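Giardin subunit alpha-1 (Giardia intestinalis, PDB 4EVF) belongs to the annexins, binds calcium and, in a calcium-dependent manner, phospholipids, and is involved in parasite attachment to the intestinal mucosa and in cytoskeletal reorganisation. Local coordinates at residues 6-11 and 39-44; 98-103 and 138-143. All coordinates share one frame; numbering follows the deposited sequence.

Interaction 1. Residues 6-11 and 39-44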
loop_
_atom_site.group_PDB
_atom_site.type_symbol
_atom_site.label_atom_id
_atom_site.label_comp_id
_atom_site.label_asym_id
_atom_site.label_seq_id
_atom_site.Cartn_x
_atom_site.Cartn_y
_atom_site.Cartn_z
ATOM N N ASP A 6 -2.117 25.143 16.322
ATOM C CA ASP A 6 -2.240 26.069 15.206
ATOM C C ASP A 6 -2.564 25.358 13.887
ATOM O O ASP A 6 -3.375 25.854 13.109
ATOM C CB ASP A 6 -0.994 26.939 15.075
ATOM C CG ASP A 6 -0.906 27.989 16.165
ATOM O OD1 ASP A 6 -1.950 28.584 16.511
ATOM O OD2 ASP A 6 0.204 28.216 16.682
ATOM N N ILE A 7 -1.937 24.206 13.652
ATOM C CA ILE A 7 -2.311 23.352 12.520
ATOM C C ILE A 7 -3.764 22.914 12.633
ATOM O O ILE A 7 -4.489 22.857 11.635
ATOM C CB ILE A 7 -1.446 22.085 12.448
ATOM C CG1 ILE A 7 0.038 22.443 12.509
ATOM C CG2 ILE A 7 -1.775 21.263 11.189
ATOM C CD1 ILE A 7 0.922 21.247 12.764
ATOM N N ALA A 8 -4.193 22.572 13.845
ATOM C CA ALA A 8 -5.584 22.177 14.038
ATOM C C ALA A 8 -6.507 23.328 13.645
ATOM O O ALA A 8 -7.587 23.106 13.090
ATOM C CB ALA A 8 -5.837 21.735 15.479
ATOM N N ASN A 9 -6.079 24.558 13.925
ATOM C CA ASN A 9 -6.857 25.733 13.515
ATOM C C ASN A 9 -6.900 25.902 11.994
ATOM O O ASN A 9 -7.959 26.199 11.426
ATOM C CB ASN A 9 -6.345 27.022 14.171
ATOM C CG ASN A 9 -7.219 28.231 13.832
ATOM O OD1 ASN A 9 -6.885 29.033 12.955
ATOM N ND2 ASN A 9 -8.359 28.344 14.507
ATOM N N GLU A 10 -5.756 25.728 11.338
ATOM C CA GLU A 10 -5.727 25.736 9.871
ATOM C C GLU A 10 -6.769 24.776 9.329
ATOM O O GLU A 10 -7.574 25.117 8.452
ATOM C CB GLU A 10 -4.364 25.303 9.344
ATOM C CG GLU A 10 -3.222 26.255 9.639
ATOM C CD GLU A 10 -1.922 25.781 9.020
ATOM O OE1 GLU A 10 -1.830 25.743 7.766
ATOM O OE2 GLU A 10 -0.999 25.427 9.784
ATOM N N LEU A 11 -6.745 23.558 9.850
ATOM C CA LEU A 11 -7.699 22.539 9.430
ATOM C C LEU A 11 -9.150 22.944 9.673
ATOM O O LEU A 11 -10.014 22.704 8.833
ATOM C CB LEU A 11 -7.388 21.197 10.097
ATOM C CG LEU A 11 -6.227 20.464 9.424
ATOM C CD1 LEU A 11 -5.631 19.393 10.344
ATOM C CD2 LEU A 11 -6.682 19.870 8.091
ATOM N N ALA A 39 -4.688 15.514 15.041
ATOM C CA ALA A 39 -6.052 15.074 15.310
ATOM C C ALA A 39 -6.362 15.152 16.805
ATOM O O ALA A 39 -7.494 15.452 17.200
ATOM C CB ALA A 39 -6.258 13.658 14.814
ATOM N N LYS A 40 -5.362 14.856 17.633
ATOM C CA LYS A 40 -5.537 14.990 19.082
ATOM C C LYS A 40 -5.771 16.438 19.474
ATOM O O LYS A 40 -6.655 16.721 20.272
ATOM C CB LYS A 40 -4.349 14.423 19.869
ATOM C CG LYS A 40 -4.378 12.904 20.019
ATOM C CD LYS A 40 -3.367 12.435 21.051
ATOM C CE LYS A 40 -3.752 12.912 22.446
ATOM N NZ LYS A 40 -4.597 11.947 23.193
ATOM N N ALA A 41 -4.983 17.351 18.914
ATOM C CA ALA A 41 -5.123 18.767 19.242
ATOM C C ALA A 41 -6.499 19.226 18.786
ATOM O O ALA A 41 -7.185 19.992 19.455
ATOM C CB ALA A 41 -4.038 19.575 18.574
ATOM N N TYR A 42 -6.914 18.712 17.641
ATOM C CA TYR A 42 -8.176 19.122 17.065
ATOM C C TYR A 42 -9.361 18.786 17.964
ATOM O O TYR A 42 -10.243 19.625 18.182
ATOM C CB TYR A 42 -8.348 18.486 15.688
ATOM C CG TYR A 42 -9.558 19.010 14.960
ATOM C CD1 TYR A 42 -9.450 20.074 14.068
ATOM C CD2 TYR A 42 -10.810 18.456 15.175
ATOM C CE1 TYR A 42 -10.571 20.563 13.395
ATOM C CE2 TYR A 42 -11.928 18.932 14.505
ATOM C CZ TYR A 42 -11.801 19.982 13.622
ATOM O OH TYR A 42 -12.921 20.447 12.968
ATOM N N VAL A 43 -9.401 17.564 18.486
ATOM C CA VAL A 43 -10.563 17.155 19.265
ATOM C C VAL A 43 -10.577 17.881 20.616
ATOM O O VAL A 43 -11.635 18.269 21.098
ATOM C CB VAL A 43 -10.673 15.619 19.442
ATOM C CG1 VAL A 43 -9.594 15.101 20.377
ATOM C CG2 VAL A 43 -12.044 15.258 19.974
ATOM N N ALA A 44 -9.398 18.070 21.205
ATOM C CA ALA A 44 -9.268 18.855 22.433
ATOM C C ALA A 44 -9.791 20.283 22.226
ATOM O O ALA A 44 -10.563 20.804 23.039
ATOM C CB ALA A 44 -7.809 18.876 22.899
#
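At A8 and Y42 two helices, 4-16 and 32-46, come close enough to set the CA atoms of these residues 5.0 Å apart, an approach that the small side chain of A8 permits. The methyl of A8 points at the other helix and comes nearest to its backbone, CB of A8 lying 3.8 Å from CA of Y42 and only slightly farther, 4.1 Å, from CB of Y42. The methyl of A41 lies beside it, met from the flank, its CB 4.2 Å from CB of A8. The contact is a small apolar one, burying about 152 Å² in all. Y42 completes it from the flank. Its CG is anti to the backbone N (chi1 -173°), and the ring runs alongside helix 4-16 and turns an edge to it: CD1 lies 3.7 Å from the carbonyl O of A8, which sits near the ring plane. Further along the same edge, CE1 of Y42 is 4.6 Å from CB of L11, a looser approach. The phenol end looks past this contact, its OH hydrogen-bonded to D53 on helix 50-57, which probably helps fix the direction of the ring. Both segments fall within the predicted first annexin repeat, an all-helical unit, and the arrangement is plain helix packing. K12 and I15 continue the cover of Y42 along helix 4-16, and the ring of Y46 meets it from its own helix. I7 and L11 also pack on I38, earlier on helix 32-46, and on I26 of helix 20-28.

Interaction 2. Residues 98-103 and 138-143; sequences TVILCT and LLMEKW
W143 carries the tight part of this contact, laid against V99 and I100, each contributing a branch. Its CG, anti to the backbone N (chi1 -165°), carries the ring across. CG2 of I100 presses on one face of the indole, offset toward the rim, at 3.9 Å from CZ2 of W143, and the side chains cross at about a right angle. V99 slides past in the opposite direction, its CG1 reaching CD1 of W143 at 4.1 Å. Packing is slacker toward M140, whose CE comes within 4.3 Å of CD1 of I100. Helix 92-100 widens into a pi-type turn at 98-100, and an inverse gamma turn centred on L101 follows, in which C102 N makes a weak bond to I100 O; both segments lie in the predicted second annexin repeat. The looser side is polar: a single buried water lies in the ring plane at the edge of the indole. W143 NE1 donates to it at 2.8 Å; with more acceptors in reach than protons, the water can donate to I100 O at 2.6 Å, and its closer approach to C102 O is too short to be trusted. W143 also makes a cation-pi contact with R148 and touches A220 of helix 211-225.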
loop_
_atom_site.group_PDB
_atom_site.type_symbol
_atom_site.label_atom_id
_atom_site.label_comp_id
_atom_site.label_asym_id
_atom_site.label_seq_id
_atom_site.Cartn_x
_atom_site.Cartn_y
_atom_site.Cartn_z
ATOM N N THR A 98 -3.405 -3.823 0.719
ATOM C CA THR A 98 -3.524 -3.906 2.175
ATOM C C THR A 98 -2.509 -4.862 2.830
ATOM O O THR A 98 -2.034 -4.611 3.941
ATOM C CB THR A 98 -4.972 -4.302 2.603
ATOM O OG1 THR A 98 -5.335 -5.549 2.007
ATOM C CG2 THR A 98 -5.987 -3.245 2.175
ATOM N N VAL A 99 -2.176 -5.947 2.133
ATOM C CA VAL A 99 -1.309 -6.987 2.678
ATOM C C VAL A 99 0.142 -6.820 2.205
ATOM O O VAL A 99 1.083 -6.949 2.988
ATOM C CB VAL A 99 -1.825 -8.414 2.291
ATOM C CG1 VAL A 99 -0.812 -9.482 2.658
ATOM C CG2 VAL A 99 -3.154 -8.704 2.956
ATOM N N ILE A 100 0.327 -6.518 0.925
ATOM C CA ILE A 100 1.676 -6.469 0.369
ATOM C C ILE A 100 2.361 -5.106 0.521
ATOM O O ILE A 100 3.543 -5.037 0.844
ATOM C CB ILE A 100 1.716 -6.916 -1.101
ATOM C CG1 ILE A 100 1.046 -8.283 -1.248
ATOM C CG2 ILE A 100 3.169 -6.958 -1.592
ATOM C CD1 ILE A 100 1.030 -8.821 -2.676
ATOM N N LEU A 101 1.614 -4.034 0.278
ATOM C CA LEU A 101 2.114 -2.681 0.457
ATOM C C LEU A 101 1.903 -2.298 1.929
ATOM O O LEU A 101 0.996 -1.536 2.274
ATOM C CB LEU A 101 1.377 -1.731 -0.492
ATOM C CG LEU A 101 1.822 -0.293 -0.796
ATOM C CD1 LEU A 101 1.334 0.622 0.299
ATOM C CD2 LEU A 101 3.333 -0.139 -1.031
ATOM N N CYS A 102 2.747 -2.851 2.792
ATOM C CA CYS A 102 2.592 -2.660 4.228
ATOM C C CYS A 102 3.912 -2.980 4.921
ATOM O O CYS A 102 4.578 -3.952 4.586
ATOM C CB CYS A 102 1.486 -3.568 4.747
ATOM S SG CYS A 102 0.999 -3.322 6.461
ATOM N N THR A 103 4.297 -2.149 5.875
ATOM C CA THR A 103 5.489 -2.431 6.675
ATOM C C THR A 103 5.116 -3.453 7.757
ATOM O O THR A 103 3.959 -3.538 8.156
ATOM C CB THR A 103 5.987 -1.149 7.348
ATOM O OG1 THR A 103 5.011 -0.720 8.297
ATOM C CG2 THR A 103 6.173 -0.038 6.326
ATOM N N LEU A 138 -0.691 -19.103 -0.860
ATOM C CA LEU A 138 0.392 -19.606 -0.020
ATOM C C LEU A 138 1.433 -18.519 0.260
ATOM O O LEU A 138 1.945 -18.409 1.380
ATOM C CB LEU A 138 1.052 -20.822 -0.678
ATOM C CG LEU A 138 0.197 -22.080 -0.882
ATOM C CD1 LEU A 138 0.984 -23.142 -1.615
ATOM C CD2 LEU A 138 -0.293 -22.612 0.459
ATOM N N LEU A 139 1.754 -17.723 -0.756
ATOM C CA LEU A 139 2.672 -16.600 -0.562
ATOM C C LEU A 139 2.089 -15.560 0.381
ATOM O O LEU A 139 2.808 -15.032 1.230
ATOM C CB LEU A 139 3.088 -15.959 -1.892
ATOM C CG LEU A 139 4.090 -14.794 -1.816
ATOM C CD1 LEU A 139 5.399 -15.171 -1.123
ATOM C CD2 LEU A 139 4.379 -14.270 -3.225
ATOM N N MET A 140 0.798 -15.256 0.245
ATOM C CA MET A 140 0.188 -14.246 1.116
ATOM C C MET A 140 0.156 -14.692 2.575
ATOM O O MET A 140 0.374 -13.887 3.488
ATOM C CB MET A 140 -1.212 -13.835 0.642
ATOM C CG MET A 140 -1.166 -12.870 -0.543
ATOM S SD MET A 140 -2.784 -12.155 -0.916
ATOM C CE MET A 140 -2.447 -11.374 -2.503
ATOM N N GLU A 141 -0.090 -15.975 2.788
ATOM C CA GLU A 141 -0.059 -16.534 4.140
ATOM C C GLU A 141 1.314 -16.332 4.783
ATOM O O GLU A 141 1.424 -15.887 5.926
ATOM C CB GLU A 141 -0.385 -18.026 4.114
ATOM C CG GLU A 141 -0.440 -18.639 5.498
ATOM C CD GLU A 141 -0.843 -20.092 5.475
ATOM O OE1 GLU A 141 -0.602 -20.770 4.457
ATOM O OE2 GLU A 141 -1.405 -20.556 6.484
ATOM N N LYS A 142 2.359 -16.665 4.040
ATOM C CA LYS A 142 3.722 -16.544 4.553
ATOM C C LYS A 142 4.144 -15.075 4.667
ATOM O O LYS A 142 4.873 -14.689 5.574
ATOM C CB LYS A 142 4.679 -17.310 3.644
ATOM C CG LYS A 142 6.096 -17.421 4.171
ATOM C CD LYS A 142 6.535 -18.873 4.217
ATOM C CE LYS A 142 6.269 -19.551 2.895
ATOM N NZ LYS A 142 6.531 -21.012 2.984
ATOM N N TRP A 143 3.664 -14.253 3.742
ATOM C CA TRP A 143 3.917 -12.821 3.797
ATOM C C TRP A 143 3.387 -12.208 5.088
ATOM O O TRP A 143 4.078 -11.421 5.746
ATOM C CB TRP A 143 3.263 -12.123 2.610
ATOM C CG TRP A 143 3.765 -10.743 2.387
ATOM C CD1 TRP A 143 3.298 -9.592 2.954
ATOM C CD2 TRP A 143 4.829 -10.362 1.515
ATOM N NE1 TRP A 143 4.015 -8.516 2.488
ATOM C CE2 TRP A 143 4.959 -8.964 1.600
ATOM C CE3 TRP A 143 5.694 -11.073 0.677
ATOM C CZ2 TRP A 143 5.923 -8.254 0.867
ATOM C CZ3 TRP A 143 6.643 -10.371 -0.051
ATOM C CH2 TRP A 143 6.749 -8.978 0.049
HETATM O O HOH W 1 4.376 -5.869 3.150
#

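In the fold
Both contacts are buried and join helical parts of one predicted annexin repeat, the first repeat for interaction 1 and the second for interaction 2, so they share no element. Their centres lie about 34 Å apart, on opposite sides of the chain's centre, and their nearest atoms about 19 Å apart. Interaction 1 is the more peripheral, about 27 Å from that centre against about 11 Å for interaction 2. Their chemistry differs as well: at the outlying site backbones close in over small methyl groups, whereas near the middle larger side chains span a wider helix separation, a water links indole to backbone, and helices 211-225 and 227-240, later in the chain, supply further packing.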